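Local atomic coordinates of acetylxylan esterase / glucomannan deacetylase (PDB entry 2WAA), a protein that removes acetyl groups from acetylated xylan and glucomannan, helping to break down plant cell wall polysaccharides. Residues Q293-S297 with N298-Y302; P331-R334 with Q335-D338. All blocks are in the same frame, centred on the assembly; numbering follows the deposited sequence.

Contact 1 and contact 2 come one after the other along the chain, and both belong to the SGNH-type esterase domain with its parallel sheet. Contact 1 (293-302) is the turn from helix 278-295 into strand 300-302, the outermost strand on its side of that sheet; contact 2 (331-338) is the end of helix 319-337 and the first residue beyond it. Their centres lie about 16 Å apart, yet they touch at Phe-301: CG2 of Ile-336 packs 3.8 Å from CD2 of Phe-301. The edge strand and the last helix thus pack on each other, away from the residues inferred to form the catalytic Ser-His-Asp triad.

Contact 1. Residues Q293-S297 with N298-Y302; sequences QQLHS and NRVFY
Leu-295 and Val-300 meet across the turn that takes the chain from helix 278-295 into strand 300-302. Their side chains cross at about a right angle, and CD1 of Leu-295 lies 4.0 Å from CG1 of Val-300, with CG2 of the valine almost as near. Both CB atoms point into the contact. Beside this pair sits Ser-297, whose CB is 3.6 Å from CG2 of Val-300; that methyl therefore lies between CB and OG of the serine and CD1 of the leucine.

The hydroxyl of Ser-297 swings anti to its own nitrogen (chi1 174°), beside its own carbonyl carbon, and that turns OG toward the N-H of Arg-299. There it accepts a hydrogen bond from N of Arg-299 at 3.0 Å, with an N-H...O angle of 156°. This is an ST turn, laid over the type I beta turn from Ser-297 to Val-300. The helix has already ended by then: His-296 takes a positive phi of 51° and redirects the chain.

A water lies 3.0 Å from both O of Ser-297 and O of Val-300, placed to donate to either, but with more acceptors about it than protons. O of Val-300 also takes a hydrogen bond from NE of Arg-292. Arg-299 bends at chi2 and chi3 to carry its guanidinium away from the turn, where Ala-266, His-263 and Leu-260 offer their carbonyl oxygens.

The chemistry is therefore divided: Leu-295 and Val-300 pack where the second half of the beta-alpha-beta unit begun by strand 267-270 passes from helix to strand, while the serine hydroxyl holds a backbone N-H of the turn.

Contact 2. Residues P331-R334 with Q335-D338; sequences PQLR and QIMD
The last turns of helix 319-337, the C-terminal helix of the esterase domain, bring Gln-332 and Leu-333 against Ile-336 and Met-337. Backbone i to i+4 bonds set the spacing. N of Ile-336 donates to O of Gln-332 at 3.0 Å, and N of Met-337 donates to O of Leu-333 at 2.8 Å. The bond to Pro-331 is slacker: N of Gln-335 reaches O of Pro-331 at 3.3 Å, a weak bond, and shares itself with a second weak one to O of Gln-332.

The side chains of Ile-336 and Met-337 lie against the carbonyl oxygens of Gln-332 and Leu-333. Ile-336 puts CG1 beside its own nitrogen (chi1 -75°), which brings that branch back along the helix, CG1 of Ile-336 standing 3.4 Å from O of Gln-332 with CD1 next to it. CD1 of Ile-336 is also 4.5 Å from CD2 of Leu-333, a loose apolar touch. Met-337 approaches through CB, 3.3 Å from O of Leu-333, and then CG; bends at chi2 and chi3 lead the end of the chain away from the preceding turn, and the side chain touches Thr-267 and Leu-228.

The faces of the helix part company here. Leu-333 and Met-337 reach both strand 228-231 and strand 267-270, whereas Ile-336 packs on strand 267-270. NE2 of Gln-332 hydrogen-bonds to O of Ser-304 and O of Glu-328, and NH1 of Arg-334 to O of Trp-339, just beyond the helix.

At Asp-338 phi turns positive, 56°, and the chain leaves its helical path. An amphipathic final helix laid against a central parallel sheet is typical of the SGNH alpha/beta/alpha fold.

Contact 1. Residues Q293-S297 with N298-Y302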
loop_
_atom_site.group_PDB
_atom_site.type_symbol
_atom_site.label_atom_id
_atom_site.label_comp_id
_atom_site.label_asym_id
_atom_site.label_seq_id
_atom_site.Cartn_x
_atom_site.Cartn_y
_atom_site.Cartn_z
ATOM N N GLN A 293 16.367 -0.925 21.878
ATOM C CA GLN A 293 17.040 -0.625 23.143
ATOM C C GLN A 293 17.230 0.887 23.323
ATOM O O GLN A 293 16.905 1.451 24.388
ATOM C CB GLN A 293 18.363 -1.414 23.250
ATOM C CG GLN A 293 19.160 -1.036 24.506
ATOM C CD GLN A 293 20.140 -2.118 24.917
ATOM O OE1 GLN A 293 19.812 -3.310 24.895
ATOM N NE2 GLN A 293 21.341 -1.711 25.321
ATOM N N GLN A 294 17.695 1.562 22.280
ATOM C CA GLN A 294 17.859 3.023 22.336
ATOM C C GLN A 294 16.548 3.788 22.462
ATOM O O GLN A 294 16.500 4.813 23.143
ATOM C CB GLN A 294 18.595 3.553 21.120
ATOM C CG GLN A 294 19.973 2.946 20.966
ATOM C CD GLN A 294 20.826 3.696 19.991
ATOM O OE1 GLN A 294 20.342 4.590 19.276
ATOM N NE2 GLN A 294 22.108 3.338 19.942
ATOM N N LEU A 295 15.496 3.295 21.813
ATOM C CA LEU A 295 14.185 3.942 21.892
ATOM C C LEU A 295 13.583 3.932 23.303
ATOM O O LEU A 295 12.975 4.916 23.726
ATOM C CB LEU A 295 13.181 3.279 20.947
ATOM C CG LEU A 295 13.404 3.637 19.476
ATOM C CD1 LEU A 295 12.655 2.649 18.592
ATOM C CD2 LEU A 295 13.050 5.121 19.128
ATOM N N HIS A 296 13.751 2.812 24.003
ATOM C CA HIS A 296 13.214 2.592 25.339
ATOM C C HIS A 296 11.733 2.910 25.373
ATOM O O HIS A 296 11.252 3.675 26.228
ATOM C CB HIS A 296 13.943 3.427 26.409
ATOM C CG HIS A 296 13.672 2.956 27.806
ATOM N ND1 HIS A 296 14.364 1.911 28.385
ATOM C CD2 HIS A 296 12.759 3.357 28.726
ATOM C CE1 HIS A 296 13.897 1.695 29.606
ATOM N NE2 HIS A 296 12.930 2.565 29.841
ATOM N N SER A 297 10.997 2.317 24.441
ATOM C CA SER A 297 9.591 2.660 24.285
ATOM C C SER A 297 8.745 1.441 24.553
ATOM O O SER A 297 9.035 0.381 24.028
ATOM C CB SER A 297 9.333 3.118 22.853
ATOM O OG SER A 297 7.947 3.323 22.649
ATOM N N ASN A 298 7.694 1.580 25.341
ATOM C CA ASN A 298 6.786 0.476 25.543
ATOM C C ASN A 298 5.731 0.401 24.424
ATOM O O ASN A 298 4.734 -0.315 24.556
ATOM C CB ASN A 298 6.068 0.623 26.891
ATOM C CG ASN A 298 5.305 1.958 27.036
ATOM O OD1 ASN A 298 5.166 2.765 26.092
ATOM N ND2 ASN A 298 4.798 2.196 28.251
ATOM N N ARG A 299 5.939 1.189 23.369
ATOM C CA ARG A 299 5.094 1.120 22.180
ATOM C C ARG A 299 5.797 0.512 20.963
ATOM O O ARG A 299 5.219 0.501 19.865
ATOM C CB ARG A 299 4.678 2.531 21.765
ATOM C CG ARG A 299 3.802 3.198 22.754
ATOM C CD ARG A 299 2.904 4.120 21.970
ATOM N NE ARG A 299 3.507 5.413 21.928
ATOM C CZ ARG A 299 3.486 6.237 20.901
ATOM N NH1 ARG A 299 2.929 5.899 19.736
ATOM N NH2 ARG A 299 4.055 7.419 21.061
ATOM N N VAL A 300 7.036 0.066 21.124
ATOM C CA VAL A 300 7.781 -0.444 19.966
ATOM C C VAL A 300 8.202 -1.884 20.140
ATOM O O VAL A 300 8.857 -2.230 21.147
ATOM C CB VAL A 300 9.081 0.387 19.685
ATOM C CG1 VAL A 300 9.786 -0.134 18.371
ATOM C CG2 VAL A 300 8.706 1.840 19.499
ATOM N N PHE A 301 7.829 -2.726 19.176
ATOM C CA PHE A 301 8.017 -4.183 19.320
ATOM C C PHE A 301 8.672 -4.742 18.075
ATOM O O PHE A 301 8.902 -4.035 17.115
ATOM C CB PHE A 301 6.651 -4.862 19.561
ATOM C CG PHE A 301 6.010 -4.398 20.841
ATOM C CD1 PHE A 301 6.400 -4.956 22.035
ATOM C CD2 PHE A 301 5.178 -3.295 20.860
ATOM C CE1 PHE A 301 5.889 -4.469 23.261
ATOM C CE2 PHE A 301 4.648 -2.830 22.038
ATOM C CZ PHE A 301 5.013 -3.407 23.253
ATOM N N TYR A 302 8.966 -6.039 18.131
ATOM C CA TYR A 302 9.628 -6.771 17.065
ATOM C C TYR A 302 8.773 -7.971 16.656
ATOM O O TYR A 302 8.190 -8.623 17.519
ATOM C CB TYR A 302 10.982 -7.297 17.580
ATOM C CG TYR A 302 11.687 -8.207 16.556
ATOM C CD1 TYR A 302 12.111 -7.695 15.343
ATOM C CD2 TYR A 302 11.893 -9.564 16.801
ATOM C CE1 TYR A 302 12.714 -8.486 14.404
ATOM C CE2 TYR A 302 12.508 -10.379 15.830
ATOM C CZ TYR A 302 12.914 -9.808 14.648
ATOM O OH TYR A 302 13.535 -10.531 13.640
HETATM O O HOH W 1 10.838 -1.998 23.449
#

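Contact 2. Residues P331-R334 with Q335-D338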
loop_
_atom_site.group_PDB
_atom_site.type_symbol
_atom_site.label_atom_id
_atom_site.label_comp_id
_atom_site.label_asym_id
_atom_site.label_seq_id
_atom_site.Cartn_x
_atom_site.Cartn_y
_atom_site.Cartn_z
ATOM N N PRO A 331 -0.285 -13.832 13.621
ATOM C CA PRO A 331 -0.360 -14.266 15.037
ATOM C C PRO A 331 0.471 -13.431 16.020
ATOM O O PRO A 331 0.045 -13.215 17.159
ATOM C CB PRO A 331 0.180 -15.718 15.008
ATOM C CG PRO A 331 0.095 -16.163 13.590
ATOM C CD PRO A 331 0.158 -14.906 12.718
ATOM N N GLN A 332 1.641 -12.967 15.575
ATOM C CA GLN A 332 2.477 -12.135 16.392
ATOM C C GLN A 332 1.820 -10.768 16.605
ATOM O O GLN A 332 1.841 -10.250 17.729
ATOM C CB GLN A 332 3.855 -11.971 15.759
ATOM C CG GLN A 332 4.619 -13.299 15.612
ATOM C CD GLN A 332 5.999 -13.065 14.975
ATOM O OE1 GLN A 332 6.917 -12.535 15.622
ATOM N NE2 GLN A 332 6.140 -13.442 13.704
ATOM N N LEU A 333 1.252 -10.182 15.531
ATOM C CA LEU A 333 0.507 -8.942 15.644
ATOM C C LEU A 333 -0.701 -9.086 16.591
ATOM O O LEU A 333 -1.020 -8.145 17.364
ATOM C CB LEU A 333 0.051 -8.479 14.270
ATOM C CG LEU A 333 1.209 -8.180 13.333
ATOM C CD1 LEU A 333 0.689 -7.581 11.992
ATOM C CD2 LEU A 333 2.218 -7.175 13.965
ATOM N N ARG A 334 -1.371 -10.222 16.543
ATOM C CA ARG A 334 -2.491 -10.382 17.509
ATOM C C ARG A 334 -2.005 -10.234 18.962
ATOM O O ARG A 334 -2.698 -9.628 19.813
ATOM C CB ARG A 334 -3.206 -11.730 17.354
ATOM C CG ARG A 334 -3.850 -11.930 15.979
ATOM C CD ARG A 334 -4.902 -13.040 16.013
ATOM N NE ARG A 334 -5.505 -13.252 14.685
ATOM C CZ ARG A 334 -6.550 -12.577 14.209
ATOM N NH1 ARG A 334 -7.123 -11.626 14.952
ATOM N NH2 ARG A 334 -7.014 -12.851 12.988
ATOM N N GLN A 335 -0.842 -10.821 19.279
ATOM C CA GLN A 335 -0.338 -10.811 20.651
ATOM C C GLN A 335 0.100 -9.406 21.009
ATOM O O GLN A 335 -0.094 -8.956 22.139
ATOM C CB GLN A 335 0.862 -11.781 20.811
ATOM C CG GLN A 335 0.500 -13.258 20.897
ATOM C CD GLN A 335 1.697 -14.198 20.672
ATOM O OE1 GLN A 335 2.496 -13.974 19.775
ATOM N NE2 GLN A 335 1.793 -15.264 21.464
ATOM N N ILE A 336 0.752 -8.733 20.052
ATOM C CA ILE A 336 1.295 -7.414 20.306
ATOM C C ILE A 336 0.126 -6.418 20.504
ATOM O O ILE A 336 0.210 -5.538 21.359
ATOM C CB ILE A 336 2.223 -6.966 19.161
ATOM C CG1 ILE A 336 3.584 -7.704 19.239
ATOM C CG2 ILE A 336 2.537 -5.471 19.248
ATOM C CD1 ILE A 336 4.299 -7.770 17.890
ATOM N N MET A 337 -0.935 -6.576 19.711
ATOM C CA MET A 337 -2.046 -5.578 19.704
ATOM C C MET A 337 -3.185 -6.012 20.632
ATOM O O MET A 337 -4.158 -5.258 20.850
ATOM C CB MET A 337 -2.619 -5.450 18.293
ATOM C CG MET A 337 -1.687 -4.753 17.256
ATOM S SD MET A 337 -0.937 -3.240 17.811
ATOM C CE MET A 337 -2.321 -2.124 17.904
ATOM N N ASP A 338 -3.102 -7.229 21.148
ATOM C CA ASP A 338 -4.214 -7.792 21.879
ATOM C C ASP A 338 -5.472 -7.775 21.011
ATOM O O ASP A 338 -6.569 -7.427 21.466
ATOM C CB ASP A 338 -4.408 -7.040 23.200
ATOM C CG ASP A 338 -5.252 -7.819 24.189
ATOM O OD1 ASP A 338 -5.240 -9.077 24.145
ATOM O OD2 ASP A 338 -5.933 -7.153 25.010
#